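Local coordinates for hypothetical protein TT1823 (Thermus thermophilus, PDB 1ZPW), which belongs to the Cas2 family of CRISPR-associated, metal-dependent endoribonucleases, part of the bacterial adaptive immune system against viruses and plasmids, at residues A7-I12 / L34-C39; D15-K20 / L56-Q61. One frame throughout, in Å; residues are numbered along the deposited sequence.

Interaction 1. Residues A7-I12 / L34-C39; sequences AVAYDI and LSVFEC
Y10 lays its ring across the backbone of S35, and that overlap shapes the end of this antiparallel strand pair. With chi1 at 53°, CG sits between the backbone N and the carbonyl carbon, and the ring folds back over the residue that leads into strand 36-39. S35 CA lies over one face, 4.1 Å from the Y10 ring centroid, in a CH-pi contact, and S35 O is over that face too, nearer the rim. The ring's edge then meets F37: Y10 CE1 is 3.8 Å from F37 CD1, and Y10 OH approaches the F37 edge at CE1. Farther along the same face of the sheet, V8 CG2 rests against C39 SG at 4.1 Å. On the opposite face V36 CG2 touches A9 CB (4.2 Å).

V8 and F37 form a hydrogen-bonded pair (V8 N to F37 O 2.8 Å, F37 N to V8 O 2.9 Å), and Y10 N adds a bond to S35 O. These are the central strands of the ferredoxin-like Cas2 sheet, and helix 15-26 covers the Y10 and F37 side. R31 and a water satisfy the buried Y10 OH and hold the ring's tip in place, while the S35 backbone and the F37 edge restrict its rotation.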
ATOM      1  N   ALA A   7       5.118  -3.983   0.017  1.00 11.76           N
ATOM      2  CA  ALA A   7       4.097  -3.897   1.060  1.00 10.64           C
ATOM      3  C   ALA A   7       3.846  -2.415   1.290  1.00 11.07           C
ATOM      4  O   ALA A   7       4.784  -1.631   1.484  1.00 11.02           O
ATOM      5  CB  ALA A   7       4.568  -4.549   2.358  1.00  9.97           C
ATOM      6  N   VAL A   8       2.581  -2.028   1.248  1.00 11.18           N
ATOM      7  CA  VAL A   8       2.234  -0.607   1.387  1.00 11.16           C
ATOM      8  C   VAL A   8       1.380  -0.492   2.637  1.00 11.36           C
ATOM      9  O   VAL A   8       0.257  -0.985   2.646  1.00 10.88           O
ATOM     10  CB  VAL A   8       1.475  -0.066   0.162  1.00 11.09           C
ATOM     11  CG1 VAL A   8       1.165   1.422   0.372  1.00 12.31           C
ATOM     12  CG2 VAL A   8       2.311  -0.222  -1.088  1.00 12.19           C
ATOM     13  N   ALA A   9       1.923   0.156   3.679  1.00 10.16           N
ATOM     14  CA  ALA A   9       1.268   0.214   4.973  1.00 11.00           C
ATOM     15  C   ALA A   9       0.922   1.649   5.289  1.00 11.70           C
ATOM     16  O   ALA A   9       1.736   2.556   5.082  1.00 12.38           O
ATOM     17  CB  ALA A   9       2.183  -0.350   6.059  1.00 11.50           C
ATOM     18  N   TYR A  10      -0.286   1.863   5.793  1.00 12.12           N
ATOM     19  CA  TYR A  10      -0.740   3.233   6.027  1.00 12.99           C
ATOM     20  C   TYR A  10      -1.389   3.414   7.370  1.00 13.06           C
ATOM     21  O   TYR A  10      -1.960   2.479   7.952  1.00 13.19           O
ATOM     22  CB  TYR A  10      -1.661   3.719   4.919  1.00 12.93           C
ATOM     23  CG  TYR A  10      -2.828   2.820   4.617  1.00 12.29           C
ATOM     24  CD1 TYR A  10      -2.719   1.816   3.653  1.00 12.91           C
ATOM     25  CD2 TYR A  10      -4.043   2.960   5.308  1.00 11.77           C
ATOM     26  CE1 TYR A  10      -3.786   0.988   3.347  1.00 13.94           C
ATOM     27  CE2 TYR A  10      -5.125   2.127   5.004  1.00 12.48           C
ATOM     28  CZ  TYR A  10      -4.989   1.162   4.035  1.00 12.84           C
ATOM     29  OH  TYR A  10      -6.053   0.334   3.776  1.00 14.86           O
ATOM     30  N   ASP A  11      -1.269   4.623   7.875  1.00 12.57           N
ATOM     31  CA  ASP A  11      -1.819   4.991   9.162  1.00 13.08           C
ATOM     32  C   ASP A  11      -2.445   6.364   8.919  1.00 13.36           C
ATOM     33  O   ASP A  11      -1.741   7.376   8.898  1.00 13.86           O
ATOM     34  CB  ASP A  11      -0.630   5.087  10.113  1.00 15.79           C
ATOM     35  CG  ASP A  11      -1.013   5.200  11.531  1.00 20.09           C
ATOM     36  OD1 ASP A  11      -2.194   5.539  11.843  1.00 22.76           O
ATOM     37  OD2 ASP A  11      -0.134   5.002  12.423  1.00 21.61           O
ATOM     38  N   ILE A  12      -3.768   6.373   8.683  1.00 13.25           N
ATOM     39  CA  ILE A  12      -4.511   7.582   8.306  1.00 13.18           C
ATOM     40  C   ILE A  12      -5.650   7.758   9.311  1.00 13.46           C
ATOM     41  O   ILE A  12      -6.571   6.962   9.315  1.00 14.25           O
ATOM     42  CB  ILE A  12      -5.106   7.408   6.874  1.00 12.97           C
ATOM     43  CG1 ILE A  12      -4.108   6.846   5.843  0.65 15.99           C
ATOM     44  CG2 ILE A  12      -5.929   8.660   6.427  1.00 14.22           C
ATOM     45  CD1 ILE A  12      -2.926   7.689   5.592  0.65 15.80           C
ATOM     46  N   LEU A  34      -5.908  -4.820   7.561  1.00 17.21           N
ATOM     47  CA  LEU A  34      -6.683  -3.578   7.725  1.00 18.21           C
ATOM     48  C   LEU A  34      -5.969  -2.316   7.219  1.00 18.20           C
ATOM     49  O   LEU A  34      -6.622  -1.358   6.774  1.00 18.59           O
ATOM     50  CB  LEU A  34      -7.030  -3.419   9.211  1.00 20.26           C
ATOM     51  CG  LEU A  34      -8.209  -2.601   9.701  1.00 24.17           C
ATOM     52  CD1 LEU A  34      -9.492  -3.179   9.099  1.00 28.11           C
ATOM     53  CD2 LEU A  34      -8.256  -2.680  11.257  1.00 29.19           C
ATOM     54  N   SER A  35      -4.644  -2.321   7.309  1.00 16.37           N
ATOM     55  CA  SER A  35      -3.829  -1.146   6.978  1.00 15.75           C
ATOM     56  C   SER A  35      -2.714  -1.487   6.020  1.00 13.59           C
ATOM     57  O   SER A  35      -1.744  -0.730   5.955  1.00 12.89           O
ATOM     58  CB  SER A  35      -3.196  -0.589   8.264  1.00 16.49           C
ATOM     59  OG  SER A  35      -4.202  -0.401   9.255  1.00 22.87           O
ATOM     60  N   VAL A  36      -2.813  -2.606   5.289  1.00 11.92           N
ATOM     61  CA  VAL A  36      -1.732  -2.997   4.384  1.00 12.41           C
ATOM     62  C   VAL A  36      -2.235  -3.546   3.058  1.00 12.22           C
ATOM     63  O   VAL A  36      -3.123  -4.396   3.057  1.00 12.74           O
ATOM     64  CB  VAL A  36      -0.812  -4.104   5.006  1.00 11.42           C
ATOM     65  CG1 VAL A  36       0.385  -4.401   4.072  1.00 11.61           C
ATOM     66  CG2 VAL A  36      -0.323  -3.672   6.379  1.00 13.25           C
ATOM     67  N   PHE A  37      -1.653  -3.049   1.956  1.00 11.86           N
ATOM     68  CA  PHE A  37      -1.841  -3.617   0.630  1.00 10.48           C
ATOM     69  C   PHE A  37      -0.565  -4.215   0.117  1.00 11.87           C
ATOM     70  O   PHE A  37       0.523  -3.740   0.461  1.00 12.50           O
ATOM     71  CB  PHE A  37      -2.305  -2.538  -0.381  1.00 11.33           C
ATOM     72  CG  PHE A  37      -3.797  -2.285  -0.367  1.00 10.09           C
ATOM     73  CD1 PHE A  37      -4.416  -1.726   0.758  1.00 14.08           C
ATOM     74  CD2 PHE A  37      -4.577  -2.524  -1.514  1.00 13.49           C
ATOM     75  CE1 PHE A  37      -5.790  -1.487   0.796  1.00 14.13           C
ATOM     76  CE2 PHE A  37      -5.974  -2.296  -1.489  1.00 12.81           C
ATOM     77  CZ  PHE A  37      -6.580  -1.762  -0.325  1.00 13.46           C
ATOM     78  N   GLU A  38      -0.695  -5.222  -0.757  1.00 11.68           N
ATOM     79  CA  GLU A  38       0.457  -5.731  -1.485  1.00 11.59           C
ATOM     80  C   GLU A  38       0.316  -5.348  -2.929  1.00 12.34           C
ATOM     81  O   GLU A  38      -0.705  -5.664  -3.540  1.00 13.31           O
ATOM     82  CB  GLU A  38       0.541  -7.251  -1.362  1.00 13.09           C
ATOM     83  CG  GLU A  38       1.176  -7.649  -0.032  1.00 11.99           C
ATOM     84  CD  GLU A  38       1.213  -9.151   0.208  1.00 16.62           C
ATOM     85  OE1 GLU A  38       0.897  -9.950  -0.712  1.00 18.25           O
ATOM     86  OE2 GLU A  38       1.573  -9.552   1.331  1.00 15.91           O
ATOM     87  N   CYS A  39       1.349  -4.712  -3.471  1.00 12.18           N
ATOM     88  CA  CYS A  39       1.296  -4.122  -4.815  1.00 12.85           C
ATOM     89  C   CYS A  39       2.519  -4.528  -5.609  1.00 13.86           C
ATOM     90  O   CYS A  39       3.649  -4.416  -5.155  1.00 14.52           O
ATOM     91  CB  CYS A  39       1.272  -2.577  -4.723  1.00 13.62           C
ATOM     92  SG  CYS A  39      -0.159  -1.902  -3.855  1.00 14.70           S
TER
HETATM   93  O   HOH W   1      -8.502   0.770   4.739  1.00 15.85           O

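Interaction 2. Residues D15-K20 / L56-Q61; sequences DTRRVK and LLDLGQ
From helix 15-26, R17 reaches across to 56-61 and lays one face of its guanidinium on D58 CB. The side chain does not start out that way: the bond from CA to R17 CB runs past the 56-61 segment and not at it, and the approach is left to the atoms beyond. R17 CG is the first to near 56-61, 3.9 Å from L56 O. R17 CD goes closer, 3.4 Å from that same L56 O, which lies near the guanidinium plane at its edge. The chain bends here, chi3 being -56°, and the bend lays the guanidinium against D58. R17 NE and CZ each lie 3.5 Å from D58 CB, the methylene sitting over the centre of the face. NE has its charged partner in D62, a salt bridge just beyond the turn; D62 also accepts from D58 N, so one carboxylate ties the arginine to the turn's backbone. R17 NH1 is 4.3 Å from D58 OD2, which stands well out of the guanidinium plane, a matter of charge alone. R17 NH2 ends beside the Q61 side chain, 3.8 Å from Q61 CB.

In the ferredoxin-like fold of Cas2 both helices lie on one side of the sheet, and this contact joins the start of the first to the connection leading from the second into strand 63-68. About one helical turn on from R17, K20 meets L56: L56 CD1 touches K20 O at 3.7 Å and L56 CD2 meets K20 CB, while the extended lysine chain carries its amine away. Within the turn, Q61 N bonds to D58 O, and G60 N makes a weak bond to D58 OD1.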
ATOM      1  N   ASP A  15     -11.228   9.031   8.433  1.00 14.46           N
ATOM      2  CA  ASP A  15     -11.886   7.940   7.701  1.00 14.13           C
ATOM      3  C   ASP A  15     -12.039   8.213   6.198  1.00 14.27           C
ATOM      4  O   ASP A  15     -11.855   7.307   5.385  1.00 13.74           O
ATOM      5  CB  ASP A  15     -13.283   7.647   8.279  1.00 14.40           C
ATOM      6  CG  ASP A  15     -13.249   6.918   9.607  1.00 17.10           C
ATOM      7  OD1 ASP A  15     -12.200   6.396  10.065  1.00 17.08           O
ATOM      8  OD2 ASP A  15     -14.309   6.828  10.279  1.00 16.96           O
ATOM      9  N   THR A  16     -12.429   9.448   5.838  1.00 14.87           N
ATOM     10  CA  THR A  16     -12.636   9.793   4.438  1.00 15.20           C
ATOM     11  C   THR A  16     -11.336   9.682   3.632  1.00 13.90           C
ATOM     12  O   THR A  16     -11.344   9.092   2.556  1.00 14.28           O
ATOM     13  CB  THR A  16     -13.249  11.199   4.301  1.00 15.84           C
ATOM     14  OG1 THR A  16     -14.563  11.200   4.882  1.00 18.03           O
ATOM     15  CG2 THR A  16     -13.503  11.540   2.839  1.00 17.53           C
ATOM     16  N   ARG A  17     -10.250  10.239   4.154  1.00 13.05           N
ATOM     17  CA  ARG A  17      -8.952  10.107   3.484  1.00 12.74           C
ATOM     18  C   ARG A  17      -8.549   8.646   3.390  1.00 12.79           C
ATOM     19  O   ARG A  17      -8.004   8.235   2.378  1.00 12.33           O
ATOM     20  CB  ARG A  17      -7.875  10.860   4.238  1.00 13.15           C
ATOM     21  CG  ARG A  17      -8.079  12.362   4.168  1.00 13.22           C
ATOM     22  CD  ARG A  17      -6.816  13.139   4.427  1.00 13.71           C
ATOM     23  NE  ARG A  17      -6.189  12.810   5.703  1.00 13.88           N
ATOM     24  CZ  ARG A  17      -6.500  13.381   6.872  1.00 15.22           C
ATOM     25  NH1 ARG A  17      -7.478  14.293   6.951  1.00 17.41           N
ATOM     26  NH2 ARG A  17      -5.856  13.013   7.968  1.00 16.85           N
ATOM     27  N   ARG A  18      -8.851   7.855   4.419  1.00 12.13           N
ATOM     28  CA  ARG A  18      -8.444   6.446   4.390  1.00 11.49           C
ATOM     29  C   ARG A  18      -9.195   5.668   3.309  1.00 12.00           C
ATOM     30  O   ARG A  18      -8.615   4.828   2.620  1.00 12.47           O
ATOM     31  CB  ARG A  18      -8.685   5.774   5.744  1.00 11.57           C
ATOM     32  CG  ARG A  18      -7.826   4.490   5.925  1.00 12.58           C
ATOM     33  CD  ARG A  18      -8.198   3.713   7.213  1.00 12.40           C
ATOM     34  NE  ARG A  18      -8.187   4.649   8.315  1.00 14.12           N
ATOM     35  CZ  ARG A  18      -9.266   5.080   8.949  1.00 14.18           C
ATOM     36  NH1 ARG A  18      -9.123   6.021   9.867  1.00 14.96           N
ATOM     37  NH2 ARG A  18     -10.481   4.577   8.664  1.00 15.78           N
ATOM     38  N   VAL A  19     -10.489   5.965   3.164  1.00 11.66           N
ATOM     39  CA  VAL A  19     -11.307   5.298   2.151  1.00 13.02           C
ATOM     40  C   VAL A  19     -10.737   5.657   0.772  1.00 12.91           C
ATOM     41  O   VAL A  19     -10.577   4.787  -0.087  1.00 13.59           O
ATOM     42  CB  VAL A  19     -12.785   5.769   2.233  1.00 14.11           C
ATOM     43  CG1 VAL A  19     -13.507   5.329   0.988  1.00 15.51           C
ATOM     44  CG2 VAL A  19     -13.437   5.146   3.483  1.00 13.66           C
ATOM     45  N   LYS A  20     -10.424   6.946   0.577  1.00 12.37           N
ATOM     46  CA  LYS A  20      -9.881   7.359  -0.726  1.00 13.19           C
ATOM     47  C   LYS A  20      -8.540   6.693  -1.029  1.00 13.05           C
ATOM     48  O   LYS A  20      -8.286   6.241  -2.171  1.00 13.48           O
ATOM     49  CB  LYS A  20      -9.733   8.873  -0.774  1.00 13.16           C
ATOM     50  CG  LYS A  20     -11.108   9.558  -0.780  1.00 16.22           C
ATOM     51  CD  LYS A  20     -10.945  11.056  -0.828  1.00 20.58           C
ATOM     52  CE  LYS A  20     -12.286  11.725  -0.704  1.00 23.98           C
ATOM     53  NZ  LYS A  20     -12.089  13.212  -0.630  1.00 27.55           N
ATOM     54  N   LEU A  56      -3.911  12.933  -1.935  1.00 20.81           N
ATOM     55  CA  LEU A  56      -4.952  12.526  -0.981  1.00 21.30           C
ATOM     56  C   LEU A  56      -4.610  12.730   0.472  1.00 21.23           C
ATOM     57  O   LEU A  56      -5.525  12.963   1.280  1.00 21.70           O
ATOM     58  CB  LEU A  56      -5.286  11.035  -1.157  1.00 21.08           C
ATOM     59  CG  LEU A  56      -5.821  10.598  -2.519  1.00 22.47           C
ATOM     60  CD1 LEU A  56      -5.988   9.078  -2.589  1.00 22.79           C
ATOM     61  CD2 LEU A  56      -7.120  11.284  -2.881  1.00 24.89           C
ATOM     62  N   LEU A  57      -3.339  12.583   0.810  1.00 19.66           N
ATOM     63  CA  LEU A  57      -2.896  12.537   2.215  1.00 19.97           C
ATOM     64  C   LEU A  57      -2.765  13.918   2.831  1.00 19.33           C
ATOM     65  O   LEU A  57      -2.401  14.882   2.146  1.00 21.25           O
ATOM     66  CB  LEU A  57      -1.544  11.823   2.355  1.00 21.15           C
ATOM     67  CG  LEU A  57      -1.307  10.411   1.784  1.00 23.56           C
ATOM     68  CD1 LEU A  57       0.171  10.174   1.507  1.00 29.66           C
ATOM     69  CD2 LEU A  57      -1.785   9.405   2.735  1.00 24.01           C
ATOM     70  N   ASP A  58      -3.016  13.997   4.133  1.00 18.28           N
ATOM     71  CA  ASP A  58      -2.682  15.162   4.935  1.00 19.89           C
ATOM     72  C   ASP A  58      -1.311  14.867   5.492  1.00 20.76           C
ATOM     73  O   ASP A  58      -1.164  14.075   6.416  1.00 19.58           O
ATOM     74  CB  ASP A  58      -3.686  15.288   6.078  1.00 19.92           C
ATOM     75  CG  ASP A  58      -3.476  16.542   6.938  1.00 24.76           C
ATOM     76  OD1 ASP A  58      -2.347  16.811   7.395  1.00 29.54           O
ATOM     77  OD2 ASP A  58      -4.423  17.288   7.226  1.00 26.15           O
ATOM     78  N   LEU A  59      -0.264  15.456   4.930  1.00 23.39           N
ATOM     79  CA  LEU A  59       1.065  14.927   5.312  1.00 24.55           C
ATOM     80  C   LEU A  59       1.533  15.373   6.715  1.00 24.55           C
ATOM     81  O   LEU A  59       2.541  14.881   7.216  1.00 25.78           O
ATOM     82  CB  LEU A  59       2.121  15.064   4.180  1.00 26.46           C
ATOM     83  CG  LEU A  59       1.979  14.072   2.992  1.00 26.56           C
ATOM     84  CD1 LEU A  59       3.305  13.729   2.312  1.00 27.92           C
ATOM     85  CD2 LEU A  59       1.290  12.765   3.345  1.00 30.16           C
ATOM     86  N   GLY A  60       0.743  16.224   7.368  1.00 22.66           N
ATOM     87  CA  GLY A  60       0.922  16.504   8.782  1.00 22.55           C
ATOM     88  C   GLY A  60       0.267  15.518   9.740  1.00 20.93           C
ATOM     89  O   GLY A  60       0.610  15.510  10.926  1.00 22.15           O
ATOM     90  N   GLN A  61      -0.667  14.698   9.245  1.00 19.21           N
ATOM     91  CA  GLN A  61      -1.381  13.732  10.095  1.00 18.69           C
ATOM     92  C   GLN A  61      -1.196  12.266   9.684  1.00 16.68           C
ATOM     93  O   GLN A  61      -1.360  11.366  10.529  1.00 17.07           O
ATOM     94  CB  GLN A  61      -2.883  13.994  10.118  1.00 19.56           C
ATOM     95  CG  GLN A  61      -3.308  15.260  10.830  1.00 24.20           C
ATOM     96  CD  GLN A  61      -4.834  15.362  11.037  1.00 31.00           C
ATOM     97  OE1 GLN A  61      -5.309  16.360  11.587  1.00 38.27           O
ATOM     98  NE2 GLN A  61      -5.594  14.345  10.605  1.00 34.00           N
TER

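How the interactions relate
The two contacts have centres 13 Å apart and meet at the end of strand 4-11, where the chain passes into helix 15-26. The firmest tie is made by backbone: I12 O probably accepts a hydrogen bond from R18 NH1 at 2.8 Å, and R18 NH1 also bonds to D15. In the conformer described here, the I12 side chain touches both halves of interaction 2, with I12 CD1 3.5 Å from L57 CD2 and I12 CG2 3.7 Å from R17 CB. The stem of R18 reaches interaction 1 as well, R18 CG lying 3.7 Å from Y10 CE2. Between Y10 and I12 sits D11, the predicted catalytic magnesium ligand; the L57 side chain is about 9 Å from that of D11.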